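Local coordinates for protein nucleoporin NUP82 (Chaetomium thermophilum, PDB 5CWW) that probably serves as a structural component of the nuclear pore complex, where nucleoporins can also dock transport factors, and is represented here by its N-terminal beta-propeller domain, at residues S6-A10 / W11-P15; L72-S75 / W76-P80; S145-H149 / I150-T154; T206-R209 / W210-D213. All coordinates share one frame; numbering follows the deposited sequence.

Contact 1 of 4, residues S6-A10 / W11-P15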
loop_
_atom_site.group_PDB
_atom_site.type_symbol
_atom_site.label_atom_id
_atom_site.label_comp_id
_atom_site.label_asym_id
_atom_site.label_seq_id
_atom_site.Cartn_x
_atom_site.Cartn_y
_atom_site.Cartn_z
ATOM N N SER B 6 -18.509 -31.096 -5.004
ATOM C CA SER B 6 -17.679 -29.971 -5.419
ATOM C C SER B 6 -18.291 -28.664 -4.927
ATOM O O SER B 6 -19.426 -28.644 -4.452
ATOM C CB SER B 6 -17.520 -29.944 -6.940
ATOM O OG SER B 6 -18.772 -29.772 -7.581
ATOM N N PHE B 7 -17.534 -27.576 -5.047
ATOM C CA PHE B 7 -17.983 -26.267 -4.586
ATOM C C PHE B 7 -18.180 -25.309 -5.757
ATOM O O PHE B 7 -17.821 -24.136 -5.683
ATOM C CB PHE B 7 -16.981 -25.691 -3.586
ATOM C CG PHE B 7 -16.818 -26.527 -2.349
ATOM C CD1 PHE B 7 -15.870 -27.535 -2.298
ATOM C CD2 PHE B 7 -17.624 -26.315 -1.243
ATOM C CE1 PHE B 7 -15.722 -28.310 -1.164
ATOM C CE2 PHE B 7 -17.482 -27.086 -0.105
ATOM C CZ PHE B 7 -16.529 -28.085 -0.066
ATOM N N ALA B 8 -18.763 -25.824 -6.833
ATOM C CA ALA B 8 -19.049 -25.029 -8.021
ATOM C C ALA B 8 -20.123 -25.731 -8.849
ATOM O O ALA B 8 -20.310 -26.939 -8.717
ATOM C CB ALA B 8 -17.783 -24.816 -8.841
ATOM N N PRO B 9 -20.839 -24.980 -9.702
ATOM C CA PRO B 9 -21.875 -25.616 -10.523
ATOM C C PRO B 9 -21.288 -26.580 -11.549
ATOM O O PRO B 9 -20.078 -26.576 -11.773
ATOM C CB PRO B 9 -22.560 -24.428 -11.208
ATOM C CG PRO B 9 -21.544 -23.345 -11.202
ATOM C CD PRO B 9 -20.762 -23.528 -9.938
ATOM N N ALA B 10 -22.143 -27.392 -12.161
ATOM C CA ALA B 10 -21.697 -28.434 -13.080
ATOM C C ALA B 10 -20.968 -27.865 -14.294
ATOM O O ALA B 10 -20.089 -28.519 -14.854
ATOM C CB ALA B 10 -22.883 -29.271 -13.530
ATOM N N TRP B 11 -21.331 -26.652 -14.701
ATOM C CA TRP B 11 -20.760 -26.054 -15.906
ATOM C C TRP B 11 -19.394 -25.416 -15.636
ATOM O O TRP B 11 -18.834 -24.747 -16.505
ATOM C CB TRP B 11 -21.724 -25.024 -16.511
ATOM C CG TRP B 11 -22.202 -23.965 -15.566
ATOM C CD1 TRP B 11 -23.283 -24.036 -14.738
ATOM C CD2 TRP B 11 -21.628 -22.668 -15.365
ATOM N NE1 TRP B 11 -23.414 -22.868 -14.027
ATOM C CE2 TRP B 11 -22.410 -22.011 -14.394
ATOM C CE3 TRP B 11 -20.526 -22.000 -15.908
ATOM C CZ2 TRP B 11 -22.126 -20.720 -13.953
ATOM C CZ3 TRP B 11 -20.245 -20.717 -15.469
ATOM C CH2 TRP B 11 -21.041 -20.092 -14.502
ATOM N N LEU B 12 -18.866 -25.630 -14.433
ATOM C CA LEU B 12 -17.505 -25.214 -14.096
ATOM C C LEU B 12 -16.682 -26.407 -13.612
ATOM O O LEU B 12 -15.506 -26.259 -13.279
ATOM C CB LEU B 12 -17.516 -24.114 -13.030
ATOM C CG LEU B 12 -17.970 -22.720 -13.470
ATOM C CD1 LEU B 12 -17.984 -21.770 -12.281
ATOM C CD2 LEU B 12 -17.084 -22.165 -14.577
ATOM N N ASN B 13 -17.304 -27.583 -13.578
ATOM C CA ASN B 13 -16.614 -28.811 -13.197
ATOM C C ASN B 13 -16.412 -29.727 -14.396
ATOM O O ASN B 13 -17.213 -29.728 -15.329
ATOM C CB ASN B 13 -17.394 -29.552 -12.109
ATOM C CG ASN B 13 -17.546 -28.737 -10.838
ATOM O OD1 ASN B 13 -18.636 -28.645 -10.275
ATOM N ND2 ASN B 13 -16.450 -28.141 -10.378
ATOM N N GLU B 14 -15.334 -30.502 -14.359
ATOM C CA GLU B 14 -15.016 -31.449 -15.422
ATOM C C GLU B 14 -16.193 -32.400 -15.662
ATOM O O GLU B 14 -16.874 -32.784 -14.713
ATOM C CB GLU B 14 -13.751 -32.232 -15.051
ATOM C CG GLU B 14 -13.023 -32.869 -16.225
ATOM C CD GLU B 14 -11.681 -33.461 -15.833
ATOM O OE1 GLU B 14 -11.118 -34.235 -16.637
ATOM O OE2 GLU B 14 -11.187 -33.150 -14.729
ATOM N N PRO B 15 -16.444 -32.786 -16.927
ATOM C CA PRO B 15 -15.736 -32.452 -18.167
ATOM C C PRO B 15 -16.285 -31.217 -18.888
ATOM O O PRO B 15 -16.147 -31.115 -20.106
ATOM C CB PRO B 15 -15.945 -33.708 -19.013
ATOM C CG PRO B 15 -17.306 -34.167 -18.626
ATOM C CD PRO B 15 -17.477 -33.813 -17.164
#
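P9 lays its pyrrolidine ring across one face of the W11 indole, a proline-tryptophan CH-pi contact built on a 3-10 turn that runs through A10, W11 and L12. P9 CG sits 3.8 Å from the centroid of the five-membered ring of W11, 29° off the ring normal and shifted toward the rim. CG of W11 falls between its own backbone N and carbonyl carbon (chi1 53°), and this folds the indole back over the residue two places earlier. A proline suits the position: its rigid ring offers polarised C-H groups to the pi face. L12 CG lies over the same indole face, and L12 runs side by side with P9.

The turn holds these side chains in place through two backbone bonds, L12 N to P9 O at 3.1 Å and N13 N to A10 O at 3.2 Å. Each links residues three apart, as a 3-10 turn requires. Further out, P9 and L12 rest on A587 of strand 585-589, and W11 packs on K73 and W76 of helix 69-77, wedging the N-terminal segment between these two elements. P9 CD, the ring carbon bonded to N, meets the methyl L12 CD1 at 4.0 Å.

Contact 2 of 4, residues L72-S75 / W76-P80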
loop_
_atom_site.group_PDB
_atom_site.type_symbol
_atom_site.label_atom_id
_atom_site.label_comp_id
_atom_site.label_asym_id
_atom_site.label_seq_id
_atom_site.Cartn_x
_atom_site.Cartn_y
_atom_site.Cartn_z
ATOM N N LEU B 72 -19.811 -20.039 -21.351
ATOM C CA LEU B 72 -19.425 -21.343 -20.817
ATOM C C LEU B 72 -20.598 -22.017 -20.110
ATOM O O LEU B 72 -20.713 -23.245 -20.112
ATOM C CB LEU B 72 -18.245 -21.200 -19.857
ATOM C CG LEU B 72 -16.921 -20.788 -20.501
ATOM C CD1 LEU B 72 -15.941 -20.304 -19.443
ATOM C CD2 LEU B 72 -16.327 -21.941 -21.295
ATOM N N LYS B 73 -21.466 -21.213 -19.507
ATOM C CA LYS B 73 -22.677 -21.735 -18.890
ATOM C C LYS B 73 -23.616 -22.260 -19.972
ATOM O O LYS B 73 -24.106 -23.386 -19.891
ATOM C CB LYS B 73 -23.376 -20.657 -18.058
ATOM C CG LYS B 73 -24.629 -21.141 -17.336
ATOM C CD LYS B 73 -25.388 -19.989 -16.696
ATOM C CE LYS B 73 -26.695 -20.464 -16.078
ATOM N NZ LYS B 73 -27.556 -19.333 -15.632
ATOM N N GLU B 74 -23.855 -21.431 -20.983
ATOM C CA GLU B 74 -24.757 -21.778 -22.074
ATOM C C GLU B 74 -24.277 -23.008 -22.842
ATOM O O GLU B 74 -25.083 -23.826 -23.283
ATOM C CB GLU B 74 -24.909 -20.591 -23.030
ATOM C CG GLU B 74 -25.848 -20.845 -24.204
ATOM C CD GLU B 74 -25.993 -19.636 -25.110
ATOM O OE1 GLU B 74 -25.569 -18.532 -24.708
ATOM O OE2 GLU B 74 -26.529 -19.789 -26.226
ATOM N N SER B 75 -22.963 -23.132 -23.005
ATOM C CA SER B 75 -22.387 -24.260 -23.730
ATOM C C SER B 75 -22.692 -25.582 -23.035
ATOM O O SER B 75 -22.885 -26.607 -23.690
ATOM C CB SER B 75 -20.876 -24.085 -23.876
ATOM O OG SER B 75 -20.568 -22.909 -24.602
ATOM N N TRP B 76 -22.738 -25.552 -21.706
ATOM C CA TRP B 76 -23.026 -26.749 -20.924
ATOM C C TRP B 76 -24.529 -26.986 -20.789
ATOM O O TRP B 76 -24.963 -28.089 -20.459
ATOM C CB TRP B 76 -22.386 -26.645 -19.536
ATOM C CG TRP B 76 -22.488 -27.913 -18.745
ATOM C CD1 TRP B 76 -23.309 -28.150 -17.680
ATOM C CD2 TRP B 76 -21.755 -29.126 -18.962
ATOM N NE1 TRP B 76 -23.129 -29.431 -17.218
ATOM C CE2 TRP B 76 -22.180 -30.052 -17.987
ATOM C CE3 TRP B 76 -20.779 -29.517 -19.884
ATOM C CZ2 TRP B 76 -21.663 -31.343 -17.909
ATOM C CZ3 TRP B 76 -20.267 -30.801 -19.803
ATOM C CH2 TRP B 76 -20.709 -31.698 -18.823
ATOM N N GLU B 77 -25.317 -25.945 -21.033
ATOM C CA GLU B 77 -26.770 -26.057 -20.977
ATOM C C GLU B 77 -27.340 -26.493 -22.323
ATOM O O GLU B 77 -28.370 -27.166 -22.380
ATOM C CB GLU B 77 -27.390 -24.729 -20.538
ATOM C CG GLU B 77 -27.177 -24.423 -19.063
ATOM C CD GLU B 77 -27.869 -23.150 -18.619
ATOM O OE1 GLU B 77 -28.006 -22.223 -19.444
ATOM O OE2 GLU B 77 -28.280 -23.081 -17.441
ATOM N N SER B 78 -26.660 -26.107 -23.401
ATOM C CA SER B 78 -27.102 -26.426 -24.755
ATOM C C SER B 78 -26.156 -27.426 -25.421
ATOM O O SER B 78 -25.933 -27.378 -26.631
ATOM C CB SER B 78 -27.200 -25.150 -25.596
ATOM O OG SER B 78 -25.938 -24.525 -25.730
ATOM N N ARG B 79 -25.603 -28.330 -24.617
ATOM C CA ARG B 79 -24.742 -29.394 -25.125
ATOM C C ARG B 79 -25.579 -30.537 -25.698
ATOM O O ARG B 79 -26.667 -30.820 -25.198
ATOM C CB ARG B 79 -23.829 -29.925 -24.019
ATOM C CG ARG B 79 -24.572 -30.392 -22.779
ATOM C CD ARG B 79 -23.718 -31.299 -21.912
ATOM N NE ARG B 79 -24.347 -31.557 -20.620
ATOM C CZ ARG B 79 -24.085 -32.608 -19.847
ATOM N NH1 ARG B 79 -23.197 -33.517 -20.226
ATOM N NH2 ARG B 79 -24.713 -32.748 -18.688
ATOM N N PRO B 80 -25.079 -31.198 -26.755
ATOM C CA PRO B 80 -25.770 -32.388 -27.264
ATOM C C PRO B 80 -25.527 -33.613 -26.384
ATOM O O PRO B 80 -24.745 -33.536 -25.436
ATOM C CB PRO B 80 -25.156 -32.582 -28.652
ATOM C CG PRO B 80 -23.795 -31.994 -28.542
ATOM C CD PRO B 80 -23.909 -30.845 -27.579
#
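K73 swings CG to the far side from its amide (chi1 -178°) and, with the rest of its chain extended, runs out beside E77, whose CG stands next to its own backbone N instead (chi1 -73°); the two chains slant across each other one turn apart. Their methylenes and carboxylate do the touching: K73 CE lies 3.3 Å from E77 OE2. The ammonium goes a little past its mate, K73 NZ being 4.2 Å from E77 OE2, beyond a salt bridge, so the attraction between the charges is probably modest. Long, flexible chains suit this pair, E77 being exposed and K73 partly so, with the lysine stem also packing on L573.

This is the C-terminal turn of helix 69-77, and its main-chain bonding slackens here. W76 N divides itself between L72 O and K73 O, and E77 N between K73 O and E74 O, all weakly, as a helix does when its last turn tightens toward 3-10 geometry. S78, the first residue to leave helical angles, closes the end. It grips E74 O twice: S78 N is 2.8 Å from E74 O, and S78 OG, turned inward at chi1 62°, is 2.7 Å from E74 O. The hydroxyl comes from above the carbonyl plane, while the amide is tilted 21° from it. A small hydroxyl residue thus adds a second strong donor to a carbonyl its own amide already holds. Within the helix, S75 OG bonds Q71 O, four residues back. Beyond the helix, R79 lays its guanidinium over the W76 indole, R79 NE lying 3.7 Å above the indole plane, while W76 also packs on A16.

Contact 3 of 4, residues S145-H149 / I150-T154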
loop_
_atom_site.group_PDB
_atom_site.type_symbol
_atom_site.label_atom_id
_atom_site.label_comp_id
_atom_site.label_asym_id
_atom_site.label_seq_id
_atom_site.Cartn_x
_atom_site.Cartn_y
_atom_site.Cartn_z
ATOM N N SER B 145 -13.434 -8.818 -27.211
ATOM C CA SER B 145 -14.158 -9.987 -26.723
ATOM C C SER B 145 -14.580 -10.923 -27.857
ATOM O O SER B 145 -14.934 -12.078 -27.614
ATOM C CB SER B 145 -15.387 -9.547 -25.925
ATOM O OG SER B 145 -15.005 -8.749 -24.815
ATOM N N SER B 146 -14.537 -10.428 -29.091
ATOM C CA SER B 146 -14.922 -11.231 -30.251
ATOM C C SER B 146 -14.019 -12.453 -30.421
ATOM O O SER B 146 -14.402 -13.428 -31.068
ATOM C CB SER B 146 -14.883 -10.379 -31.523
ATOM O OG SER B 146 -13.584 -9.863 -31.755
ATOM N N HIS B 147 -12.826 -12.400 -29.834
ATOM C CA HIS B 147 -11.865 -13.495 -29.937
ATOM C C HIS B 147 -12.293 -14.730 -29.143
ATOM O O HIS B 147 -11.662 -15.783 -29.242
ATOM C CB HIS B 147 -10.482 -13.036 -29.465
ATOM C CG HIS B 147 -9.811 -12.077 -30.397
ATOM N ND1 HIS B 147 -9.077 -12.492 -31.488
ATOM C CD2 HIS B 147 -9.751 -10.724 -30.398
ATOM C CE1 HIS B 147 -8.599 -11.436 -32.123
ATOM N NE2 HIS B 147 -8.994 -10.350 -31.481
ATOM N N LEU B 148 -13.357 -14.602 -28.356
ATOM C CA LEU B 148 -13.875 -15.728 -27.583
ATOM C C LEU B 148 -14.793 -16.624 -28.416
ATOM O O LEU B 148 -15.084 -17.755 -28.025
ATOM C CB LEU B 148 -14.619 -15.224 -26.344
ATOM C CG LEU B 148 -13.741 -14.697 -25.205
ATOM C CD1 LEU B 148 -14.587 -14.006 -24.148
ATOM C CD2 LEU B 148 -12.929 -15.823 -24.579
ATOM N N HIS B 149 -15.253 -16.119 -29.557
ATOM C CA HIS B 149 -16.080 -16.914 -30.461
ATOM C C HIS B 149 -15.216 -17.824 -31.331
ATOM O O HIS B 149 -14.078 -17.485 -31.660
ATOM C CB HIS B 149 -16.938 -16.010 -31.349
ATOM C CG HIS B 149 -17.818 -15.070 -30.584
ATOM N ND1 HIS B 149 -18.773 -15.504 -29.691
ATOM C CD2 HIS B 149 -17.891 -13.717 -30.584
ATOM C CE1 HIS B 149 -19.393 -14.461 -29.170
ATOM N NE2 HIS B 149 -18.877 -13.365 -29.695
ATOM N N ILE B 150 -15.762 -18.979 -31.700
ATOM C CA ILE B 150 -15.057 -19.919 -32.566
ATOM C C ILE B 150 -14.961 -19.360 -33.981
ATOM O O ILE B 150 -14.044 -19.692 -34.732
ATOM C CB ILE B 150 -15.761 -21.297 -32.601
ATOM C CG1 ILE B 150 -15.936 -21.844 -31.181
ATOM C CG2 ILE B 150 -14.968 -22.288 -33.451
ATOM C CD1 ILE B 150 -16.819 -23.077 -31.097
ATOM N N GLN B 151 -15.913 -18.501 -34.337
ATOM C CA GLN B 151 -15.965 -17.914 -35.670
ATOM C C GLN B 151 -14.739 -17.051 -35.955
ATOM O O GLN B 151 -14.352 -16.875 -37.110
ATOM C CB GLN B 151 -17.236 -17.079 -35.837
ATOM C CG GLN B 151 -18.524 -17.866 -35.655
ATOM C CD GLN B 151 -19.761 -17.002 -35.803
ATOM O OE1 GLN B 151 -19.667 -15.787 -35.981
ATOM N NE2 GLN B 151 -20.932 -17.626 -35.731
ATOM N N ASP B 152 -14.134 -16.513 -34.900
ATOM C CA ASP B 152 -12.965 -15.656 -35.052
ATOM C C ASP B 152 -11.780 -16.459 -35.579
ATOM O O ASP B 152 -11.310 -17.394 -34.931
ATOM C CB ASP B 152 -12.610 -14.994 -33.718
ATOM C CG ASP B 152 -11.643 -13.831 -33.876
ATOM O OD1 ASP B 152 -10.661 -13.963 -34.637
ATOM O OD2 ASP B 152 -11.867 -12.779 -33.240
ATOM N N THR B 153 -11.307 -16.078 -36.764
ATOM C CA THR B 153 -10.190 -16.749 -37.420
ATOM C C THR B 153 -8.930 -15.886 -37.366
ATOM O O THR B 153 -7.815 -16.394 -37.490
ATOM C CB THR B 153 -10.522 -17.075 -38.892
ATOM O OG1 THR B 153 -11.805 -17.711 -38.964
ATOM C CG2 THR B 153 -9.468 -17.992 -39.504
ATOM N N THR B 154 -9.118 -14.583 -37.174
ATOM C CA THR B 154 -8.011 -13.629 -37.146
ATOM C C THR B 154 -6.958 -14.015 -36.107
ATOM O O THR B 154 -7.273 -14.681 -35.121
ATOM C CB THR B 154 -8.514 -12.203 -36.842
ATOM O OG1 THR B 154 -9.181 -12.185 -35.575
ATOM C CG2 THR B 154 -9.474 -11.733 -37.924
#
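D152 N reaches back to H149 O in a weak bond of 3.4 Å, and this turn folds the chain over the 3-10 segment 145-148 in the linker between strands 137-141 and 160-162 of a propeller blade. The fold sets the D152 carboxylate above the H147 imidazole. A first torsion of -165° points the D152 carboxylate away from its own amide and back toward the histidine; D152 OD2 then stands 3.3 Å above the H147 ring plane, nearer the rim than the centre, with carboxylate and ring planes 27° apart. D152 OD2 is also 3.3 Å from H147 ND1, but over the ring face, where no N-H points, so the pair is not hydrogen-bonded. T154 comes at about a right angle to the histidine, T154 OG1 lying 3.6 Å from H147 CE1. F156 meets the ring, and the H147 side chain also touches W66. With an alanine in place of H147, the carboxylate of D152 would probably lose the surface it lies on and turn more freely, and F156 and W66 would lose a neighbour. A carboxylate over an imidazole face is consistent with a mainly electrostatic attraction, and would probably favour the protonated ring.

Contact 4 of 4, residues T206-R209 / W210-D213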
loop_
_atom_site.group_PDB
_atom_site.type_symbol
_atom_site.label_atom_id
_atom_site.label_comp_id
_atom_site.label_asym_id
_atom_site.label_seq_id
_atom_site.Cartn_x
_atom_site.Cartn_y
_atom_site.Cartn_z
ATOM N N THR B 206 -0.202 3.930 -24.952
ATOM C CA THR B 206 0.254 2.921 -25.900
ATOM C C THR B 206 0.952 3.543 -27.108
ATOM O O THR B 206 1.571 2.837 -27.902
ATOM C CB THR B 206 -0.918 2.054 -26.393
ATOM O OG1 THR B 206 -1.896 2.882 -27.035
ATOM C CG2 THR B 206 -1.561 1.321 -25.227
ATOM N N ALA B 207 0.852 4.863 -27.237
ATOM C CA ALA B 207 1.471 5.583 -28.344
ATOM C C ALA B 207 2.869 6.094 -27.982
ATOM O O ALA B 207 3.506 6.786 -28.778
ATOM C CB ALA B 207 0.582 6.741 -28.774
ATOM N N ASP B 208 3.339 5.755 -26.785
ATOM C CA ASP B 208 4.650 6.199 -26.317
ATOM C C ASP B 208 5.269 5.165 -25.379
ATOM O O ASP B 208 4.920 5.096 -24.200
ATOM C CB ASP B 208 4.532 7.554 -25.614
ATOM C CG ASP B 208 5.873 8.094 -25.147
ATOM O OD1 ASP B 208 6.922 7.570 -25.579
ATOM O OD2 ASP B 208 5.875 9.052 -24.346
ATOM N N ARG B 209 6.192 4.371 -25.915
ATOM C CA ARG B 209 6.820 3.283 -25.170
ATOM C C ARG B 209 7.485 3.756 -23.882
ATOM O O ARG B 209 7.589 3.002 -22.915
ATOM C CB ARG B 209 7.871 2.582 -26.037
ATOM C CG ARG B 209 7.357 2.043 -27.362
ATOM C CD ARG B 209 8.429 1.228 -28.068
ATOM N NE ARG B 209 7.913 0.529 -29.240
ATOM C CZ ARG B 209 8.645 -0.250 -30.033
ATOM N NH1 ARG B 209 9.935 -0.436 -29.783
ATOM N NH2 ARG B 209 8.087 -0.845 -31.078
ATOM N N TRP B 210 7.936 5.007 -23.875
ATOM C CA TRP B 210 8.658 5.550 -22.727
ATOM C C TRP B 210 7.789 5.608 -21.468
ATOM O O TRP B 210 8.312 5.612 -20.351
ATOM C CB TRP B 210 9.201 6.944 -23.053
ATOM C CG TRP B 210 9.954 7.564 -21.915
ATOM C CD1 TRP B 210 9.566 8.629 -21.153
ATOM C CD2 TRP B 210 11.226 7.146 -21.403
ATOM N NE1 TRP B 210 10.520 8.902 -20.202
ATOM C CE2 TRP B 210 11.549 8.006 -20.334
ATOM C CE3 TRP B 210 12.124 6.131 -21.747
ATOM C CZ2 TRP B 210 12.730 7.881 -19.605
ATOM C CZ3 TRP B 210 13.298 6.009 -21.023
ATOM C CH2 TRP B 210 13.588 6.879 -19.964
ATOM N N THR B 211 6.470 5.648 -21.635
ATOM C CA THR B 211 5.573 5.731 -20.478
ATOM C C THR B 211 5.579 4.433 -19.681
ATOM O O THR B 211 5.265 4.426 -18.492
ATOM C CB THR B 211 4.124 6.043 -20.891
ATOM O OG1 THR B 211 3.630 5.007 -21.750
ATOM C CG2 THR B 211 4.045 7.385 -21.604
ATOM N N PHE B 212 5.939 3.337 -20.340
ATOM C CA PHE B 212 6.051 2.042 -19.678
ATOM C C PHE B 212 7.452 1.834 -19.097
ATOM O O PHE B 212 7.634 1.038 -18.172
ATOM C CB PHE B 212 5.717 0.911 -20.656
ATOM C CG PHE B 212 4.281 0.898 -21.105
ATOM C CD1 PHE B 212 3.874 1.636 -22.204
ATOM C CD2 PHE B 212 3.339 0.137 -20.433
ATOM C CE1 PHE B 212 2.553 1.620 -22.618
ATOM C CE2 PHE B 212 2.017 0.116 -20.843
ATOM C CZ PHE B 212 1.624 0.859 -21.932
ATOM N N ASP B 213 8.434 2.555 -19.631
ATOM C CA ASP B 213 9.831 2.357 -19.247
ATOM C C ASP B 213 10.174 3.061 -17.942
ATOM O O ASP B 213 10.967 2.554 -17.148
ATOM C CB ASP B 213 10.771 2.858 -20.348
ATOM C CG ASP B 213 10.714 2.009 -21.603
ATOM O OD1 ASP B 213 10.540 0.777 -21.489
ATOM O OD2 ASP B 213 10.853 2.575 -22.706
#
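D208 and T211 make the tight part of this contact, where the loop after strand 198-203 turns into the short, weakly bonded helix 210-213. D208 O is gripped twice: T211 N is 3.0 Å from D208 O with a nearly straight N-H, and T211 OG1 is 2.8 Å from D208 O, close to the line of the carbonyl bond. The threonine hydroxyl, between its own backbone N and carbonyl carbon (chi1 60°), is turned back to the carbonyl and also takes the N-H of S205, while T211 CG2 rests 3.7 Å from D208 OD2. A valine in its place would probably leave S205 N without that acceptor and D208 O with one donor fewer. Next to it F212 N bonds R209 O at 3.1 Å, and the buried F212 ring stacks on W161 and turns its edge toward T206 CA.

The other side is loose. The R209 chain extends away and is poorly ordered, and the W210 indole is exposed, its end leading off from the loop. There the W210 backbone is held, W210 N lying 3.2 Å from D208 OD1, which it meets from above the carboxylate plane. This is an Asx turn, and it caps the helix start. Aspartate fits the place because its short carboxylate can accept an amide that the first turn does not use; its negative charge might also slightly favour the positive end of so short a helix.

In the fold
Along the chain the four contacts come in order without overlap. Contacts 2, 3 and 4 lie in successive blades of the beta-propeller, as surface excursions between a blade's third and fourth strands: 63-68 to 106-110, 137-141 to 160-162, and 198-203 to 217-220. Contact 1 precedes the first blade and brings the N-terminal segment, with F7 backbone-bonded to A587, against the last strand 585-589, where the two ends of this chain meet. Contacts 1 and 2, centres about 13 Å apart, touch directly, W11 CB being 3.5 Å from W76 CB. Between centres, contacts 2 and 3 are about 18 Å apart, contacts 3 and 4 about 28 Å, and contacts 2 and 4 about 42 Å.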